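PDB 5JO8: CEP104 from Gallus gallus, which is a centriolar protein whose TOG domain, the part described here, probably binds tubulin or microtubules. Local coordinates for residues K263-L266 and Y267-F271; V173-H176 and L177-L181; L109-M112 and I113-Y117. All coordinates share one frame; numbering follows the deposited sequence.

Contact 1. Residues K263-L266 and Y267-F271; sequences KTVL and YKTLF
T264 and Y267 run alongside each other in the same direction at the N-terminal end of helix 265-276, where T264 holds the N-cap position and V265 begins the first turn. With chi1 of T264 at 60°, its hydroxyl turns to the edge of the tyrosine ring, near the ring plane, OG1 of T264 lying 3.0 Å from CD2 of Y267. The hydroxyl makes no capping bond to the first turn; it is hydrogen-bonded instead to the backbone O of I261, in the loop before the helix. The backbone O of T264 opens the helical bonding with two weak bonds, from N of Y267 and, at 3.4 Å but almost straight, from N of K268. CB of L266 also lies 4.2 Å from CD2 of Y267. The Y267 side chain rests as well on P255 and I261 of the preceding loop, while L266 packs on R232 and L236, and L270 on L236 and I239, which joins this last helix to helix 229-245. Along the more exposed flank the side chains of V265 and T269 meet at a slant, CG1 of V265 passing 4.1 Å from OG1 of T269. A first torsion of -61° keeps that hydroxyl beside its own backbone N, and both donors of T269 therefore converge on one acceptor: N of T269 meets O of V265 at 2.9 Å nearly in line with the carbonyl bond, whereas OG1 of T269 donates to O of V265 at 3.0 Å from 42° above the carbonyl plane.

Contact 2. Residues V173-H176 and L177-L181; sequences VPVH and LVQLL
The contact is local, at the C-terminal end of the short helix 173-177: the helix ends at L177, and V178 is the first residue to leave helical geometry as the chain enters the loop before helix 187-204. N of L177 keeps the regular i to i+4 bond to O of V173 at 3.0 Å, and N of V178 still reaches O of P174. After that the pattern lapses, with N of Q179 holding O of H176 by a weak bond at 3.4 Å. The carbonyl of V175 has two donors: N of V178 gives its O a weak bond, and the side chain of Q179 makes the stronger one. Q179 bends at chi2 (-47°), which folds its amide back along the helix so that NE2 donates to O of V175 at 2.8 Å. This bond is close to straight, 161° at the hydrogen; the acceptor lies in the glutamine's amide plane, but NE2 sits 32° off the carbonyl plane of V175. The same amide runs beside V175, with NE2 of Q179 3.9 Å from CG1 of V175. On the buried side V173 and L177 pair up, CG1 of V173 meeting CD1 of L177 at 4.0 Å. L177 continues onto L140, V197 and L200, and R193 binds the carbonyls of L177, Q179 and L180. This is the end of a short helix whose V175 carbonyl is bonded by the Q179 side-chain amide, within the all-helical TOG domain.

Contact 3. Residues L109-M112 and I113-Y117; sequences LLKM and IITQY
L109 with I113 and L110 with I114 form two i to i+4 apolar pairs in the middle of helix 100-121. CD1 of L109 touches CD1 of I113 at 3.8 Å where the two side chains cross. L110 and I114 instead run alongside each other, their CD1 atoms also 3.8 Å apart. With CG1 of each isoleucine beside its own backbone N (chi1 -70° in both), the long branches are laid back toward the preceding turn. M112 makes a third apolar group: bent at chi2 and chi3, it curls over the next residues, its CE near CG1 of I113 and its SD 3.9 Å from CB of Y117. The apolar residues also reach neighbouring helices: L109 meets helices 54-69 and 77-94, M112 helix 54-69, L110 and I113 both helix 77-94 and helix 125-142, and I114 helix 125-142.

Apart from these, the Q116 amide makes a non-bonded contact with the M112 chain, NE2 of Q116 passing CG of M112 at 3.8 Å, roughly at right angles.

Among the polar contacts, OG1 and N of T115 both donate to O of K111, from opposite faces of its carbonyl plane; the hydroxyl bond is the shorter, OG1 of T115 to O of K111 at 2.7 Å. The next carbonyl is shared too. O of M112 accepts from N of Q116 at 2.9 Å with a bent N-H angle of 139°, and from N of Y117 at 3.0 Å, straighter and in the carbonyl plane. This second bond spans five residues. Y117 OH is bonded to O of L80.

Helices packed against their neighbours in this way belong to the HEAT-like helical repeat fold of TOG domains; the wider pi-type turn at 113-117 is a local feature of this helix.

From the N terminus, contact 3 comes first, within helix 100-121, followed by contact 2 at the end of helix 173-177 and contact 1 at the start of helix 265-276. Each is a local contact in one continuous run, so none closes a long loop, and the three follow in series without nesting or crossing. Helix 125-142 joins the first two, since it packs against both 109-117 and H176 and L177; the nearest atoms of contacts 2 and 3 are about 8 Å apart. Contacts 1 and 3 lie on opposite sides of the chain's centre, with centres 46 Å apart, and 265-271 is tied to helix 229-245 at the C-terminal end of the stack.

Contact 1. Residues K263-L266 and Y267-F271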
loop_
_atom_site.group_PDB
_atom_site.type_symbol
_atom_site.label_atom_id
_atom_site.label_comp_id
_atom_site.label_asym_id
_atom_site.label_seq_id
_atom_site.Cartn_x
_atom_site.Cartn_y
_atom_site.Cartn_z
ATOM N N LYS A 263 30.991 11.726 -16.097
ATOM C CA LYS A 263 31.905 10.641 -15.748
ATOM C C LYS A 263 31.160 9.543 -14.985
ATOM O O LYS A 263 31.605 8.396 -14.939
ATOM C CB LYS A 263 33.084 11.160 -14.921
ATOM C CG LYS A 263 33.952 12.190 -15.635
ATOM C CD LYS A 263 34.984 12.783 -14.681
ATOM C CE LYS A 263 35.723 13.954 -15.310
ATOM N NZ LYS A 263 36.567 14.686 -14.321
ATOM N N THR A 264 30.033 9.901 -14.376
ATOM C CA THR A 264 29.119 8.899 -13.828
ATOM C C THR A 264 28.091 8.542 -14.902
ATOM O O THR A 264 27.461 9.423 -15.487
ATOM C CB THR A 264 28.407 9.402 -12.565
ATOM O OG1 THR A 264 27.659 10.579 -12.881
ATOM C CG2 THR A 264 29.420 9.736 -11.490
ATOM N N VAL A 265 27.931 7.248 -15.163
ATOM C CA VAL A 265 27.166 6.784 -16.321
ATOM C C VAL A 265 25.695 7.201 -16.285
ATOM O O VAL A 265 25.108 7.502 -17.324
ATOM C CB VAL A 265 27.337 5.261 -16.529
ATOM C CG1 VAL A 265 26.685 4.818 -17.830
ATOM C CG2 VAL A 265 28.811 4.895 -16.531
ATOM N N LEU A 266 25.112 7.238 -15.090
ATOM C CA LEU A 266 23.702 7.589 -14.942
ATOM C C LEU A 266 23.377 8.949 -15.539
ATOM O O LEU A 266 22.388 9.097 -16.255
ATOM C CB LEU A 266 23.292 7.571 -13.467
ATOM C CG LEU A 266 22.804 6.246 -12.885
ATOM C CD1 LEU A 266 22.598 6.381 -11.386
ATOM C CD2 LEU A 266 21.517 5.805 -13.569
ATOM N N TYR A 267 24.214 9.943 -15.240
ATOM C CA TYR A 267 23.958 11.312 -15.686
ATOM C C TYR A 267 24.214 11.501 -17.175
ATOM O O TYR A 267 23.496 12.246 -17.848
ATOM C CB TYR A 267 24.731 12.320 -14.827
ATOM C CG TYR A 267 24.272 12.250 -13.392
ATOM C CD1 TYR A 267 23.239 13.050 -12.938
ATOM C CD2 TYR A 267 24.832 11.337 -12.510
ATOM C CE1 TYR A 267 22.796 12.964 -11.625
ATOM C CE2 TYR A 267 24.403 11.242 -11.206
ATOM C CZ TYR A 267 23.385 12.056 -10.764
ATOM O OH TYR A 267 22.958 11.954 -9.458
ATOM N N LYS A 268 25.222 10.802 -17.694
ATOM C CA LYS A 268 25.400 10.717 -19.134
ATOM C C LYS A 268 24.113 10.157 -19.763
ATOM O O LYS A 268 23.552 10.752 -20.679
ATOM C CB LYS A 268 26.620 9.852 -19.469
ATOM C CG LYS A 268 26.920 9.744 -20.949
ATOM C CD LYS A 268 28.150 8.882 -21.198
ATOM C CE LYS A 268 28.226 8.434 -22.649
ATOM N NZ LYS A 268 28.344 9.584 -23.588
ATOM N N THR A 269 23.616 9.042 -19.236
ATOM C CA THR A 269 22.367 8.461 -19.728
ATOM C C THR A 269 21.191 9.441 -19.612
ATOM O O THR A 269 20.404 9.606 -20.544
ATOM C CB THR A 269 22.030 7.156 -18.976
ATOM O OG1 THR A 269 23.078 6.199 -19.180
ATOM C CG2 THR A 269 20.710 6.568 -19.467
ATOM N N LEU A 270 21.079 10.089 -18.456
ATOM C CA LEU A 270 20.002 11.034 -18.200
ATOM C C LEU A 270 20.022 12.196 -19.195
ATOM O O LEU A 270 19.030 12.462 -19.883
ATOM C CB LEU A 270 20.124 11.571 -16.768
ATOM C CG LEU A 270 18.892 12.033 -15.989
ATOM C CD1 LEU A 270 17.737 11.054 -16.133
ATOM C CD2 LEU A 270 19.262 12.189 -14.521
ATOM N N PHE A 271 21.153 12.896 -19.265
ATOM C CA PHE A 271 21.240 14.096 -20.102
ATOM C C PHE A 271 21.218 13.777 -21.605
ATOM O O PHE A 271 20.543 14.471 -22.372
ATOM C CB PHE A 271 22.440 14.970 -19.704
ATOM C CG PHE A 271 22.288 15.624 -18.353
ATOM C CD1 PHE A 271 21.242 16.498 -18.107
ATOM C CD2 PHE A 271 23.188 15.362 -17.337
ATOM C CE1 PHE A 271 21.093 17.095 -16.865
ATOM C CE2 PHE A 271 23.051 15.963 -16.091
ATOM C CZ PHE A 271 21.999 16.825 -15.856
#

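Contact 2. Residues V173-H176 and L177-L181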
loop_
_atom_site.group_PDB
_atom_site.type_symbol
_atom_site.label_atom_id
_atom_site.label_comp_id
_atom_site.label_asym_id
_atom_site.label_seq_id
_atom_site.Cartn_x
_atom_site.Cartn_y
_atom_site.Cartn_z
ATOM N N VAL A 173 -2.376 7.130 -1.055
ATOM C CA VAL A 173 -1.514 6.097 -1.616
ATOM C C VAL A 173 -0.295 6.676 -2.335
ATOM O O VAL A 173 0.822 6.241 -2.067
ATOM C CB VAL A 173 -2.298 5.073 -2.449
ATOM C CG1 VAL A 173 -1.355 4.022 -2.996
ATOM C CG2 VAL A 173 -3.374 4.417 -1.587
ATOM N N PRO A 174 -0.494 7.670 -3.225
ATOM C CA PRO A 174 0.695 8.199 -3.914
ATOM C C PRO A 174 1.752 8.785 -2.986
ATOM O O PRO A 174 2.952 8.592 -3.192
ATOM C CB PRO A 174 0.104 9.291 -4.816
ATOM C CG PRO A 174 -1.240 8.766 -5.152
ATOM C CD PRO A 174 -1.733 8.169 -3.851
ATOM N N VAL A 175 1.304 9.495 -1.955
ATOM C CA VAL A 175 2.216 10.098 -1.002
ATOM C C VAL A 175 3.026 9.042 -0.258
ATOM O O VAL A 175 4.235 9.195 -0.071
ATOM C CB VAL A 175 1.461 11.030 -0.035
ATOM C CG1 VAL A 175 2.424 11.642 0.968
ATOM C CG2 VAL A 175 0.742 12.106 -0.826
ATOM N N HIS A 176 2.371 7.963 0.148
ATOM C CA HIS A 176 3.070 6.862 0.794
ATOM C C HIS A 176 4.116 6.262 -0.153
ATOM O O HIS A 176 5.229 5.949 0.259
ATOM C CB HIS A 176 2.075 5.778 1.196
ATOM C CG HIS A 176 2.485 4.994 2.402
ATOM N ND1 HIS A 176 3.546 4.115 2.397
ATOM C CD2 HIS A 176 1.967 4.950 3.652
ATOM C CE1 HIS A 176 3.670 3.566 3.593
ATOM N NE2 HIS A 176 2.724 4.058 4.374
ATOM N N LEU A 177 3.740 6.102 -1.417
ATOM C CA LEU A 177 4.625 5.481 -2.410
ATOM C C LEU A 177 5.897 6.273 -2.732
ATOM O O LEU A 177 6.906 5.670 -3.109
ATOM C CB LEU A 177 3.859 5.200 -3.696
ATOM C CG LEU A 177 2.817 4.084 -3.652
ATOM C CD1 LEU A 177 2.108 4.034 -4.963
ATOM C CD2 LEU A 177 3.402 2.716 -3.296
ATOM N N VAL A 178 5.849 7.598 -2.604
ATOM C CA VAL A 178 7.012 8.441 -2.911
ATOM C C VAL A 178 7.909 8.773 -1.725
ATOM O O VAL A 178 8.800 9.613 -1.824
ATOM C CB VAL A 178 6.635 9.708 -3.706
ATOM C CG1 VAL A 178 5.942 9.341 -5.003
ATOM C CG2 VAL A 178 5.789 10.656 -2.861
ATOM N N GLN A 179 7.683 8.109 -0.597
ATOM C CA GLN A 179 8.553 8.327 0.546
ATOM C C GLN A 179 9.937 7.749 0.266
ATOM O O GLN A 179 10.086 6.888 -0.596
ATOM C CB GLN A 179 7.930 7.743 1.820
ATOM C CG GLN A 179 6.653 8.474 2.246
ATOM C CD GLN A 179 6.818 9.994 2.225
ATOM O OE1 GLN A 179 7.531 10.563 3.054
ATOM N NE2 GLN A 179 6.169 10.655 1.263
ATOM N N LEU A 180 10.942 8.243 0.983
ATOM C CA LEU A 180 12.339 7.884 0.736
ATOM C C LEU A 180 12.564 6.379 0.607
ATOM O O LEU A 180 12.054 5.592 1.402
ATOM C CB LEU A 180 13.239 8.435 1.847
ATOM C CG LEU A 180 14.740 8.184 1.685
ATOM C CD1 LEU A 180 15.373 9.264 0.815
ATOM C CD2 LEU A 180 15.442 8.083 3.035
ATOM N N LEU A 181 13.324 5.996 -0.411
ATOM C CA LEU A 181 13.755 4.622 -0.590
ATOM C C LEU A 181 15.245 4.590 -0.266
ATOM O O LEU A 181 16.036 5.250 -0.936
ATOM C CB LEU A 181 13.519 4.193 -2.036
ATOM C CG LEU A 181 13.793 2.744 -2.424
ATOM C CD1 LEU A 181 12.737 1.814 -1.840
ATOM C CD2 LEU A 181 13.858 2.619 -3.939
#

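Contact 3. Residues L109-M112 and I113-Y117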
loop_
_atom_site.group_PDB
_atom_site.type_symbol
_atom_site.label_atom_id
_atom_site.label_comp_id
_atom_site.label_asym_id
_atom_site.label_seq_id
_atom_site.Cartn_x
_atom_site.Cartn_y
_atom_site.Cartn_z
ATOM N N LEU A 109 -11.842 -8.724 2.816
ATOM C CA LEU A 109 -12.440 -8.006 3.925
ATOM C C LEU A 109 -12.094 -6.522 3.839
ATOM O O LEU A 109 -12.976 -5.673 3.980
ATOM C CB LEU A 109 -11.937 -8.598 5.240
ATOM C CG LEU A 109 -12.339 -7.911 6.541
ATOM C CD1 LEU A 109 -13.855 -7.700 6.610
ATOM C CD2 LEU A 109 -11.834 -8.753 7.707
ATOM N N LEU A 110 -10.818 -6.214 3.598
ATOM C CA LEU A 110 -10.378 -4.826 3.490
ATOM C C LEU A 110 -11.094 -4.080 2.370
ATOM O O LEU A 110 -11.601 -2.967 2.568
ATOM C CB LEU A 110 -8.871 -4.764 3.277
ATOM C CG LEU A 110 -8.271 -3.377 3.079
ATOM C CD1 LEU A 110 -8.636 -2.521 4.297
ATOM C CD2 LEU A 110 -6.772 -3.488 2.941
ATOM N N LYS A 111 -11.169 -4.700 1.194
ATOM C CA LYS A 111 -11.846 -4.070 0.072
ATOM C C LYS A 111 -13.327 -3.827 0.367
ATOM O O LYS A 111 -13.878 -2.774 0.025
ATOM C CB LYS A 111 -11.675 -4.915 -1.202
ATOM C CG LYS A 111 -12.325 -4.287 -2.415
ATOM C CD LYS A 111 -12.067 -5.064 -3.703
ATOM C CE LYS A 111 -12.843 -4.415 -4.830
ATOM N NZ LYS A 111 -12.767 -5.210 -6.087
ATOM N N MET A 112 -13.973 -4.801 0.997
ATOM C CA MET A 112 -15.370 -4.661 1.383
ATOM C C MET A 112 -15.568 -3.502 2.371
ATOM O O MET A 112 -16.538 -2.745 2.265
ATOM C CB MET A 112 -15.878 -5.969 1.993
ATOM C CG MET A 112 -17.331 -5.930 2.472
ATOM S SD MET A 112 -17.629 -5.176 4.080
ATOM C CE MET A 112 -16.889 -6.382 5.176
ATOM N N ILE A 113 -14.677 -3.372 3.346
ATOM C CA ILE A 113 -14.854 -2.321 4.352
ATOM C C ILE A 113 -14.794 -0.962 3.676
ATOM O O ILE A 113 -15.639 -0.092 3.915
ATOM C CB ILE A 113 -13.810 -2.438 5.465
ATOM C CG1 ILE A 113 -14.094 -3.665 6.322
ATOM C CG2 ILE A 113 -13.853 -1.210 6.362
ATOM C CD1 ILE A 113 -12.937 -4.093 7.175
ATOM N N ILE A 114 -13.809 -0.787 2.812
ATOM C CA ILE A 114 -13.592 0.493 2.146
ATOM C C ILE A 114 -14.663 0.823 1.103
ATOM O O ILE A 114 -15.174 1.934 1.040
ATOM C CB ILE A 114 -12.182 0.533 1.534
ATOM C CG1 ILE A 114 -11.132 0.607 2.637
ATOM C CG2 ILE A 114 -12.042 1.700 0.562
ATOM C CD1 ILE A 114 -9.711 0.352 2.105
ATOM N N THR A 115 -15.002 -0.152 0.267
ATOM C CA THR A 115 -15.842 0.128 -0.892
ATOM C C THR A 115 -17.335 -0.091 -0.636
ATOM O O THR A 115 -18.176 0.395 -1.393
ATOM C CB THR A 115 -15.407 -0.698 -2.120
ATOM O OG1 THR A 115 -15.689 -2.089 -1.894
ATOM C CG2 THR A 115 -13.908 -0.502 -2.408
ATOM N N GLN A 116 -17.670 -0.788 0.444
ATOM C CA GLN A 116 -19.071 -1.097 0.710
ATOM C C GLN A 116 -19.553 -0.608 2.065
ATOM O O GLN A 116 -20.561 0.088 2.148
ATOM C CB GLN A 116 -19.327 -2.601 0.600
ATOM C CG GLN A 116 -19.091 -3.153 -0.792
ATOM C CD GLN A 116 -19.450 -4.624 -0.895
ATOM O OE1 GLN A 116 -20.608 -5.004 -0.730
ATOM N NE2 GLN A 116 -18.458 -5.455 -1.138
ATOM N N TYR A 117 -18.834 -0.974 3.118
ATOM C CA TYR A 117 -19.279 -0.753 4.495
ATOM C C TYR A 117 -19.281 0.724 4.884
ATOM O O TYR A 117 -20.298 1.250 5.351
ATOM C CB TYR A 117 -18.380 -1.558 5.420
ATOM C CG TYR A 117 -18.722 -1.553 6.893
ATOM C CD1 TYR A 117 -19.577 -2.506 7.430
ATOM C CD2 TYR A 117 -18.123 -0.642 7.760
ATOM C CE1 TYR A 117 -19.859 -2.532 8.789
ATOM C CE2 TYR A 117 -18.384 -0.665 9.115
ATOM C CZ TYR A 117 -19.260 -1.607 9.623
ATOM O OH TYR A 117 -19.484 -1.619 10.974
#